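Local coordinates for protein aromatic-amino-acid aminotransferase (Burkholderia pseudomallei, PDB 4F4E) that probably transfers amino groups between aromatic amino acids such as tyrosine and 2-oxoglutarate, using a covalently bound pyridoxal phosphate and working as a homodimer, at residues Y172-F182 and H205-Q216; Q380-I390 and V410-L419. All blocks are in the same frame, centred on the assembly; numbering follows the deposited sequence.

Interaction 1: residues Y172-F182 and H205-Q216; sequences YYDAKTNGVNF and HNPTGVDLNDAQ. With EDO (1,2-ethanediol), chain D.
Tyr-172 lies across one face of the His-205 ring. Its CE2 sits above the centre of the imidazole, and the two planes are inclined by 35°. With CG anti to the backbone N (chi1 -171°), the phenol reaches over to the 205-216 segment. There its OH donates to Val-210 O at 2.7 Å, about 30° out of the carbonyl plane. His-205 ND1 shares a hydrogen bond with Thr-208 OG1 (2.8 Å), and its NE2 bonds Ser-149.

Val-210 CG1 packs on Val-180 CB at 3.8 Å, while its CG2 meets the edge of the Tyr-173 ring. Leu-212 CD2 rests against Phe-182 CD1 at 3.7 Å and also touches Val-180 CG2 and Tyr-172 CE1. Gln-216 runs past Phe-182 in the opposite direction and lays its CB over one ring face, a CH-pi contact of 3.9 Å to the centroid. Its OE1 accepts from Asn-213 N and Asn-213 OD1 accepts from Gln-216 N, a capping box.

Asn-206 ND2 bonds O3 of the pyridoxal phosphate-lysine at position 269, so this segment borders the cofactor site. An ethanediol, probably from the crystallisation liquor, donates from O1 to Asn-206 OD1 at 2.6 Å and accepts at O2 from ND2. The hairpin of strands 167-174 and 179-180 forms one edge of the large mixed sheet. The 205-216 loop packs on it and leads into helix 214-227, whose Val-220 also covers Phe-182.

Interaction 2: residues Q380-I390 and V410-L419; sequences QVDRLREEFGI and VVANAIAAVL
Val-418 is a knob in a hole formed by Gln-380, Arg-383, Leu-384 and Glu-387. This is knobs-into-holes packing of helices 380-388 and 410-419 in the C-terminal part of the chain, consistent with the small domain of a class-I (fold type I) aminotransferase. The short axes pass 9.7 Å apart, with 122° between their directions. The two helices therefore run in broadly opposing senses but are well splayed.

The valine uses its two methyls differently. CG1 fills the corner between Gln-380 CB and Arg-383 NH2. CG2 lies over the backbone of Leu-384, close to its CA.

One turn earlier, Ala-414 provides a smaller bump. Its CB is shared by three side chains: Leu-384 CD1 and Phe-388 CG, each 3.7 Å from it, and Ile-390 CG1. Leu-384 has CG anti to its own N (chi1 -173°), which carries CD1 across to the other helix, where it also touches Ile-415. The Phe-388 ring turns one face to Ala-414 CA, which stands 4.3 Å from the ring centroid and nearly on its normal. The far end of the ring reaches along the helix, and CZ meets Ala-417 CB. Gly-389 leaves helical geometry with positive phi, and the chain turns into strand 390-391. Ile-390 then rests its CD1 against both Val-410 CG1 and Val-411 CG2, 4.1 Å from each.

On the side of 410-419 turned away from 380-388, Ile-415 packs on Leu-352 of helix 324-354. Leu-419 separately touches Phe-361.

One hydrogen bond crosses beside the knob. Arg-383 bends at chi3 (-62°), and its NH2 donates to Val-418 O at 3.0 Å, with the oxygen almost in the guanidinium plane.

After the N-terminal helices and the first strands of the large sheet, the chain makes the edge hairpin 172-182, then helix 182-189 and strand 197-201. It returns in 205-216, where interaction 1 closes a loop of 22 intervening residues. The chain then continues through the rest of the large sheet and the long helix 324-354. Interaction 2 closes a second short loop near the C terminus, between helices 378-388 and 408-419. The two loops follow in series and neither nest nor cross. The centres of interactions 1 and 2 are about 25 Å apart, and they do not touch. Interaction 1 ties the sheet edge to the cofactor side; interaction 2 joins the last two helices of the chain.

Interaction 1: residues Y172-F182 and H205-Q216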
loop_
_atom_site.group_PDB
_atom_site.type_symbol
_atom_site.label_atom_id
_atom_site.label_comp_id
_atom_site.label_asym_id
_atom_site.label_seq_id
_atom_site.Cartn_x
_atom_site.Cartn_y
_atom_site.Cartn_z
ATOM N N TYR A 172 -19.559 24.720 -2.786
ATOM C CA TYR A 172 -18.185 25.196 -2.684
ATOM C C TYR A 172 -17.799 26.048 -3.880
ATOM O O TYR A 172 -17.796 27.287 -3.781
ATOM C CB TYR A 172 -17.187 24.025 -2.450
ATOM C CG TYR A 172 -15.812 24.525 -2.124
ATOM C CD1 TYR A 172 -15.550 25.067 -0.899
ATOM C CD2 TYR A 172 -14.813 24.602 -3.095
ATOM C CE1 TYR A 172 -14.308 25.608 -0.590
ATOM C CE2 TYR A 172 -13.571 25.078 -2.799
ATOM C CZ TYR A 172 -13.311 25.600 -1.550
ATOM O OH TYR A 172 -12.060 26.140 -1.237
ATOM N N TYR A 173 -17.550 25.423 -5.031
ATOM C CA TYR A 173 -17.187 26.170 -6.233
ATOM C C TYR A 173 -18.390 26.920 -6.824
ATOM O O TYR A 173 -19.452 26.324 -7.014
ATOM C CB TYR A 173 -16.655 25.221 -7.292
ATOM C CG TYR A 173 -16.331 25.958 -8.561
ATOM C CD1 TYR A 173 -15.246 26.824 -8.632
ATOM C CD2 TYR A 173 -17.122 25.822 -9.680
ATOM C CE1 TYR A 173 -14.957 27.530 -9.825
ATOM C CE2 TYR A 173 -16.853 26.538 -10.836
ATOM C CZ TYR A 173 -15.774 27.368 -10.901
ATOM O OH TYR A 173 -15.556 28.011 -12.103
ATOM N N ASP A 174 -18.209 28.195 -7.143
ATOM C CA ASP A 174 -19.282 29.051 -7.662
ATOM C C ASP A 174 -18.878 29.465 -9.092
ATOM O O ASP A 174 -17.965 30.259 -9.260
ATOM C CB ASP A 174 -19.402 30.257 -6.735
ATOM C CG ASP A 174 -20.537 31.193 -7.103
ATOM O OD1 ASP A 174 -20.920 31.282 -8.307
ATOM O OD2 ASP A 174 -21.027 31.856 -6.145
ATOM N N ALA A 175 -19.526 28.888 -10.093
ATOM C CA ALA A 175 -19.142 29.065 -11.490
ATOM C C ALA A 175 -19.455 30.479 -11.949
ATOM O O ALA A 175 -18.806 30.981 -12.870
ATOM C CB ALA A 175 -19.871 28.060 -12.375
ATOM N N LYS A 176 -20.419 31.119 -11.296
ATOM C CA LYS A 176 -20.801 32.481 -11.659
ATOM C C LYS A 176 -19.703 33.465 -11.232
ATOM O O LYS A 176 -19.383 34.384 -11.976
ATOM C CB LYS A 176 -22.195 32.819 -11.059
ATOM N N THR A 177 -19.068 33.259 -10.072
ATOM C CA THR A 177 -18.011 34.158 -9.598
ATOM C C THR A 177 -16.560 33.657 -9.737
ATOM O O THR A 177 -15.638 34.403 -9.478
ATOM C CB THR A 177 -18.209 34.441 -8.135
ATOM O OG1 THR A 177 -17.995 33.234 -7.386
ATOM C CG2 THR A 177 -19.614 34.988 -7.903
ATOM N N ASN A 178 -16.360 32.395 -10.124
ATOM C CA ASN A 178 -15.026 31.798 -10.182
ATOM C C ASN A 178 -14.386 31.756 -8.827
ATOM O O ASN A 178 -13.162 31.614 -8.705
ATOM C CB ASN A 178 -14.130 32.538 -11.193
ATOM C CG ASN A 178 -14.718 32.537 -12.585
ATOM O OD1 ASN A 178 -14.730 31.517 -13.256
ATOM N ND2 ASN A 178 -15.237 33.703 -13.018
ATOM N N GLY A 179 -15.232 31.818 -7.803
ATOM C CA GLY A 179 -14.779 31.774 -6.413
ATOM C C GLY A 179 -15.553 30.759 -5.608
ATOM O O GLY A 179 -16.049 29.785 -6.143
ATOM N N VAL A 180 -15.627 30.990 -4.308
ATOM C CA VAL A 180 -16.267 30.056 -3.390
ATOM C C VAL A 180 -17.651 30.611 -3.014
ATOM O O VAL A 180 -17.809 31.831 -2.801
ATOM C CB VAL A 180 -15.412 29.798 -2.134
ATOM C CG1 VAL A 180 -15.102 31.100 -1.434
ATOM C CG2 VAL A 180 -16.139 28.842 -1.180
ATOM N N ASN A 181 -18.655 29.730 -3.009
ATOM C CA ASN A 181 -19.978 30.058 -2.481
ATOM C C ASN A 181 -19.881 29.752 -1.000
ATOM O O ASN A 181 -20.359 28.724 -0.571
ATOM C CB ASN A 181 -21.071 29.232 -3.151
ATOM C CG ASN A 181 -22.421 29.398 -2.505
ATOM O OD1 ASN A 181 -22.596 30.231 -1.621
ATOM N ND2 ASN A 181 -23.366 28.599 -2.917
ATOM N N PHE A 182 -19.289 30.666 -0.234
ATOM C CA PHE A 182 -19.035 30.414 1.173
ATOM C C PHE A 182 -20.313 30.360 1.981
ATOM O O PHE A 182 -20.402 29.602 2.953
ATOM C CB PHE A 182 -18.048 31.406 1.782
ATOM C CG PHE A 182 -17.618 31.010 3.159
ATOM C CD1 PHE A 182 -16.862 29.846 3.347
ATOM C CD2 PHE A 182 -18.118 31.663 4.266
ATOM C CE1 PHE A 182 -16.501 29.421 4.603
ATOM C CE2 PHE A 182 -17.767 31.231 5.543
ATOM C CZ PHE A 182 -16.962 30.111 5.712
ATOM N N HIS A 205 -7.058 23.876 -3.858
ATOM C CA HIS A 205 -8.240 23.052 -4.134
ATOM C C HIS A 205 -8.125 22.275 -5.413
ATOM O O HIS A 205 -7.769 22.822 -6.454
ATOM C CB HIS A 205 -9.533 23.891 -4.138
ATOM C CG HIS A 205 -10.770 23.056 -4.169
ATOM N ND1 HIS A 205 -11.477 22.814 -5.341
ATOM C CD2 HIS A 205 -11.399 22.285 -3.161
ATOM C CE1 HIS A 205 -12.506 22.000 -5.054
ATOM N NE2 HIS A 205 -12.455 21.649 -3.753
ATOM N N ASN A 206 -8.463 20.989 -5.337
ATOM C CA ASN A 206 -8.406 20.083 -6.491
ATOM C C ASN A 206 -9.839 19.633 -6.692
ATOM O O ASN A 206 -10.337 18.948 -5.831
ATOM C CB ASN A 206 -7.490 18.907 -6.169
ATOM C CG ASN A 206 -7.455 17.901 -7.303
ATOM O OD1 ASN A 206 -8.278 17.992 -8.227
ATOM N ND2 ASN A 206 -6.570 16.921 -7.232
ATOM N N PRO A 207 -10.522 20.027 -7.806
ATOM C CA PRO A 207 -9.949 20.450 -9.087
ATOM C C PRO A 207 -10.061 21.915 -9.465
ATOM O O PRO A 207 -9.705 22.248 -10.601
ATOM C CB PRO A 207 -10.776 19.622 -10.070
ATOM C CG PRO A 207 -12.143 19.641 -9.490
ATOM C CD PRO A 207 -11.939 19.647 -7.981
ATOM N N THR A 208 -10.532 22.801 -8.585
ATOM C CA THR A 208 -10.882 24.157 -9.059
ATOM C C THR A 208 -9.830 25.250 -8.838
ATOM O O THR A 208 -9.891 26.285 -9.502
ATOM C CB THR A 208 -12.200 24.666 -8.451
ATOM O OG1 THR A 208 -12.002 24.967 -7.088
ATOM C CG2 THR A 208 -13.307 23.675 -8.622
ATOM N N GLY A 209 -8.908 25.039 -7.892
ATOM C CA GLY A 209 -8.005 26.058 -7.428
ATOM C C GLY A 209 -8.566 27.153 -6.543
ATOM O O GLY A 209 -7.864 28.082 -6.179
ATOM N N VAL A 210 -9.822 27.045 -6.178
ATOM C CA VAL A 210 -10.481 28.087 -5.390
ATOM C C VAL A 210 -10.328 27.734 -3.938
ATOM O O VAL A 210 -10.785 26.664 -3.541
ATOM C CB VAL A 210 -11.984 28.153 -5.745
ATOM C CG1 VAL A 210 -12.765 28.890 -4.649
ATOM C CG2 VAL A 210 -12.155 28.786 -7.164
ATOM N N ASP A 211 -9.711 28.629 -3.171
ATOM C CA ASP A 211 -9.363 28.378 -1.766
ATOM C C ASP A 211 -10.061 29.328 -0.824
ATOM O O ASP A 211 -10.463 30.445 -1.212
ATOM C CB ASP A 211 -7.878 28.563 -1.562
ATOM C CG ASP A 211 -7.060 27.383 -2.015
ATOM O OD1 ASP A 211 -7.627 26.344 -2.406
ATOM O OD2 ASP A 211 -5.850 27.535 -2.032
ATOM N N LEU A 212 -10.210 28.882 0.427
ATOM C CA LEU A 212 -10.761 29.716 1.482
ATOM C C LEU A 212 -9.659 30.610 2.043
ATOM O O LEU A 212 -8.469 30.250 2.002
ATOM C CB LEU A 212 -11.356 28.868 2.609
ATOM C CG LEU A 212 -12.463 27.879 2.324
ATOM C CD1 LEU A 212 -12.732 27.097 3.624
ATOM C CD2 LEU A 212 -13.731 28.570 1.848
ATOM N N ASN A 213 -10.055 31.785 2.534
ATOM C CA ASN A 213 -9.119 32.662 3.224
ATOM C C ASN A 213 -9.168 32.353 4.725
ATOM O O ASN A 213 -10.115 31.714 5.200
ATOM C CB ASN A 213 -9.427 34.155 2.941
ATOM C CG ASN A 213 -10.787 34.585 3.453
ATOM O OD1 ASN A 213 -11.185 34.231 4.564
ATOM N ND2 ASN A 213 -11.519 35.325 2.644
ATOM N N ASP A 214 -8.145 32.824 5.447
ATOM C CA ASP A 214 -7.920 32.484 6.871
ATOM C C ASP A 214 -9.105 32.809 7.773
ATOM O O ASP A 214 -9.285 32.178 8.835
ATOM C CB ASP A 214 -6.674 33.210 7.388
ATOM C CG ASP A 214 -5.392 32.523 6.992
ATOM O OD1 ASP A 214 -5.448 31.473 6.284
ATOM O OD2 ASP A 214 -4.322 33.024 7.420
ATOM N N ALA A 215 -9.895 33.781 7.337
ATOM C CA ALA A 215 -11.087 34.206 8.032
ATOM C C ALA A 215 -12.298 33.329 7.748
ATOM O O ALA A 215 -13.146 33.146 8.606
ATOM C CB ALA A 215 -11.402 35.641 7.687
ATOM N N GLN A 216 -12.405 32.819 6.526
ATOM C CA GLN A 216 -13.438 31.849 6.208
ATOM C C GLN A 216 -13.102 30.538 6.923
ATOM O O GLN A 216 -14.006 29.828 7.408
ATOM C CB GLN A 216 -13.558 31.667 4.698
ATOM C CG GLN A 216 -14.123 32.906 3.992
ATOM C CD GLN A 216 -13.981 32.825 2.473
ATOM O OE1 GLN A 216 -12.969 32.356 1.970
ATOM N NE2 GLN A 216 -15.028 33.251 1.744
HETATM C C1 EDO D . -7.459 16.179 -10.825
HETATM O O1 EDO D . -8.631 16.105 -9.987
HETATM C C2 EDO D . -6.619 14.904 -10.709
HETATM O O2 EDO D . -5.891 14.932 -9.448
HETATM O O HOH W 1 -16.047 34.058 -0.963
#

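Interaction 2: residues Q380-I390 and V410-L419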
loop_
_atom_site.group_PDB
_atom_site.type_symbol
_atom_site.label_atom_id
_atom_site.label_comp_id
_atom_site.label_asym_id
_atom_site.label_seq_id
_atom_site.Cartn_x
_atom_site.Cartn_y
_atom_site.Cartn_z
ATOM N N GLN A 380 -16.736 24.553 -25.941
ATOM C CA GLN A 380 -15.479 25.261 -26.179
ATOM C C GLN A 380 -14.284 24.295 -25.984
ATOM O O GLN A 380 -13.316 24.352 -26.736
ATOM C CB GLN A 380 -15.380 26.482 -25.274
ATOM C CG GLN A 380 -16.349 27.588 -25.698
ATOM C CD GLN A 380 -16.587 28.633 -24.639
ATOM O OE1 GLN A 380 -16.315 28.410 -23.451
ATOM N NE2 GLN A 380 -17.100 29.786 -25.051
ATOM N N VAL A 381 -14.350 23.441 -24.961
ATOM C CA VAL A 381 -13.293 22.428 -24.724
ATOM C C VAL A 381 -13.175 21.490 -25.945
ATOM O O VAL A 381 -12.066 21.163 -26.389
ATOM C CB VAL A 381 -13.558 21.652 -23.429
ATOM C CG1 VAL A 381 -12.673 20.410 -23.334
ATOM C CG2 VAL A 381 -13.395 22.590 -22.232
ATOM N N ASP A 382 -14.316 21.086 -26.515
ATOM C CA ASP A 382 -14.302 20.210 -27.690
ATOM C C ASP A 382 -13.631 20.946 -28.889
ATOM O O ASP A 382 -12.837 20.375 -29.618
ATOM C CB ASP A 382 -15.723 19.820 -28.126
ATOM C CG ASP A 382 -16.415 18.856 -27.183
ATOM O OD1 ASP A 382 -15.743 18.021 -26.537
ATOM O OD2 ASP A 382 -17.670 18.925 -27.139
ATOM N N ARG A 383 -13.939 22.221 -29.072
ATOM C CA ARG A 383 -13.347 22.995 -30.172
ATOM C C ARG A 383 -11.863 23.139 -29.935
ATOM O O ARG A 383 -11.077 23.005 -30.869
ATOM C CB ARG A 383 -13.947 24.398 -30.327
ATOM C CG ARG A 383 -15.346 24.422 -30.928
ATOM C CD ARG A 383 -15.664 25.730 -31.636
ATOM N NE ARG A 383 -15.648 26.923 -30.782
ATOM C CZ ARG A 383 -16.590 27.239 -29.874
ATOM N NH1 ARG A 383 -17.647 26.450 -29.619
ATOM N NH2 ARG A 383 -16.468 28.353 -29.173
ATOM N N LEU A 384 -11.478 23.418 -28.695
ATOM C CA LEU A 384 -10.065 23.625 -28.364
ATOM C C LEU A 384 -9.281 22.362 -28.715
ATOM O O LEU A 384 -8.137 22.441 -29.145
ATOM C CB LEU A 384 -9.932 24.004 -26.882
ATOM C CG LEU A 384 -8.612 24.433 -26.265
ATOM C CD1 LEU A 384 -8.166 25.767 -26.901
ATOM C CD2 LEU A 384 -8.735 24.546 -24.728
ATOM N N ARG A 385 -9.896 21.189 -28.520
ATOM C CA ARG A 385 -9.246 19.914 -28.800
ATOM C C ARG A 385 -9.150 19.675 -30.315
ATOM O O ARG A 385 -8.077 19.432 -30.866
ATOM C CB ARG A 385 -9.995 18.771 -28.098
ATOM C CG ARG A 385 -9.495 17.410 -28.476
ATOM C CD ARG A 385 -10.255 16.277 -27.783
ATOM N NE ARG A 385 -11.648 16.244 -28.217
ATOM C CZ ARG A 385 -12.677 16.638 -27.475
ATOM N NH1 ARG A 385 -12.494 17.130 -26.234
ATOM N NH2 ARG A 385 -13.904 16.559 -27.982
ATOM N N GLU A 386 -10.284 19.811 -30.986
ATOM C CA GLU A 386 -10.367 19.471 -32.399
ATOM C C GLU A 386 -9.595 20.472 -33.264
ATOM O O GLU A 386 -8.835 20.076 -34.148
ATOM C CB GLU A 386 -11.828 19.433 -32.831
ATOM C CG GLU A 386 -12.566 18.271 -32.173
ATOM C CD GLU A 386 -14.089 18.365 -32.237
ATOM O OE1 GLU A 386 -14.729 17.323 -31.973
ATOM O OE2 GLU A 386 -14.665 19.454 -32.502
ATOM N N GLU A 387 -9.793 21.757 -32.984
ATOM C CA GLU A 387 -9.224 22.809 -33.809
ATOM C C GLU A 387 -7.740 23.034 -33.511
ATOM O O GLU A 387 -7.010 23.410 -34.423
ATOM C CB GLU A 387 -10.012 24.092 -33.654
ATOM C CG GLU A 387 -11.432 23.950 -34.184
ATOM C CD GLU A 387 -12.251 25.204 -34.011
ATOM O OE1 GLU A 387 -11.874 26.033 -33.165
ATOM O OE2 GLU A 387 -13.243 25.376 -34.767
ATOM N N PHE A 388 -7.324 22.782 -32.267
ATOM C CA PHE A 388 -6.004 23.233 -31.789
ATOM C C PHE A 388 -5.149 22.192 -31.116
ATOM O O PHE A 388 -3.992 22.466 -30.841
ATOM C CB PHE A 388 -6.136 24.517 -30.943
ATOM C CG PHE A 388 -6.709 25.651 -31.706
ATOM C CD1 PHE A 388 -5.932 26.314 -32.632
ATOM C CD2 PHE A 388 -8.031 26.025 -31.569
ATOM C CE1 PHE A 388 -6.424 27.356 -33.372
ATOM C CE2 PHE A 388 -8.537 27.051 -32.342
ATOM C CZ PHE A 388 -7.750 27.706 -33.237
ATOM N N GLY A 389 -5.682 20.979 -30.903
ATOM C CA GLY A 389 -4.934 19.905 -30.283
ATOM C C GLY A 389 -4.528 20.227 -28.853
ATOM O O GLY A 389 -3.500 19.708 -28.358
ATOM N N ILE A 390 -5.327 21.076 -28.182
ATOM C CA ILE A 390 -5.132 21.432 -26.787
ATOM C C ILE A 390 -6.254 20.798 -25.974
ATOM O O ILE A 390 -7.447 21.075 -26.230
ATOM C CB ILE A 390 -5.143 22.954 -26.574
ATOM C CG1 ILE A 390 -4.125 23.693 -27.506
ATOM C CG2 ILE A 390 -4.958 23.277 -25.090
ATOM C CD1 ILE A 390 -2.637 23.447 -27.348
ATOM N N VAL A 410 1.035 29.274 -27.341
ATOM C CA VAL A 410 0.212 28.381 -28.138
ATOM C C VAL A 410 -1.169 28.194 -27.497
ATOM O O VAL A 410 -2.220 28.361 -28.138
ATOM C CB VAL A 410 0.956 27.060 -28.351
ATOM C CG1 VAL A 410 0.051 26.045 -29.026
ATOM C CG2 VAL A 410 2.210 27.302 -29.225
ATOM N N VAL A 411 -1.166 27.901 -26.191
ATOM C CA VAL A 411 -2.387 27.684 -25.458
ATOM C C VAL A 411 -3.230 28.959 -25.368
ATOM O O VAL A 411 -4.466 28.930 -25.616
ATOM C CB VAL A 411 -2.113 27.133 -24.033
ATOM C CG1 VAL A 411 -3.379 27.166 -23.173
ATOM C CG2 VAL A 411 -1.550 25.712 -24.090
ATOM N N ALA A 412 -2.601 30.090 -25.027
ATOM C CA ALA A 412 -3.332 31.337 -24.894
ATOM C C ALA A 412 -3.982 31.755 -26.222
ATOM O O ALA A 412 -5.148 32.176 -26.261
ATOM C CB ALA A 412 -2.435 32.451 -24.396
ATOM N N ASN A 413 -3.219 31.631 -27.304
ATOM C CA ASN A 413 -3.725 31.987 -28.610
ATOM C C ASN A 413 -4.867 31.049 -29.037
ATOM O O ASN A 413 -5.833 31.496 -29.645
ATOM C CB ASN A 413 -2.594 31.997 -29.656
ATOM C CG ASN A 413 -1.605 33.132 -29.434
ATOM O OD1 ASN A 413 -1.769 33.871 -28.466
ATOM N ND2 ASN A 413 -0.594 33.281 -30.327
ATOM N N ALA A 414 -4.754 29.761 -28.732
ATOM C CA ALA A 414 -5.832 28.824 -29.035
ATOM C C ALA A 414 -7.105 29.207 -28.269
ATOM O O ALA A 414 -8.204 29.270 -28.838
ATOM C CB ALA A 414 -5.417 27.407 -28.741
ATOM N N ILE A 415 -6.963 29.528 -26.990
ATOM C CA ILE A 415 -8.113 29.959 -26.182
ATOM C C ILE A 415 -8.745 31.220 -26.741
ATOM O O ILE A 415 -9.981 31.303 -26.907
ATOM C CB ILE A 415 -7.729 30.106 -24.698
ATOM C CG1 ILE A 415 -7.406 28.733 -24.093
ATOM C CG2 ILE A 415 -8.849 30.785 -23.891
ATOM C CD1 ILE A 415 -6.759 28.758 -22.728
ATOM N N ALA A 416 -7.911 32.192 -27.079
ATOM C CA ALA A 416 -8.394 33.411 -27.712
ATOM C C ALA A 416 -9.182 33.140 -29.005
ATOM O O ALA A 416 -10.235 33.792 -29.266
ATOM C CB ALA A 416 -7.249 34.359 -27.944
ATOM N N ALA A 417 -8.718 32.173 -29.796
ATOM C CA ALA A 417 -9.386 31.797 -31.009
ATOM C C ALA A 417 -10.763 31.179 -30.749
ATOM O O ALA A 417 -11.712 31.504 -31.459
ATOM C CB ALA A 417 -8.541 30.876 -31.850
ATOM N N VAL A 418 -10.845 30.308 -29.756
ATOM C CA VAL A 418 -12.095 29.609 -29.426
ATOM C C VAL A 418 -13.103 30.587 -28.817
ATOM O O VAL A 418 -14.309 30.467 -29.103
ATOM C CB VAL A 418 -11.847 28.462 -28.448
ATOM C CG1 VAL A 418 -13.138 27.961 -27.808
ATOM C CG2 VAL A 418 -11.080 27.333 -29.145
ATOM N N LEU A 419 -12.625 31.544 -28.016
ATOM C CA LEU A 419 -13.523 32.478 -27.339
ATOM C C LEU A 419 -14.001 33.647 -28.224
ATOM O O LEU A 419 -14.884 34.429 -27.830
ATOM C CB LEU A 419 -12.929 32.938 -25.997
ATOM C CG LEU A 419 -12.913 31.841 -24.924
ATOM C CD1 LEU A 419 -12.362 32.412 -23.642
ATOM C CD2 LEU A 419 -14.295 31.226 -24.643
#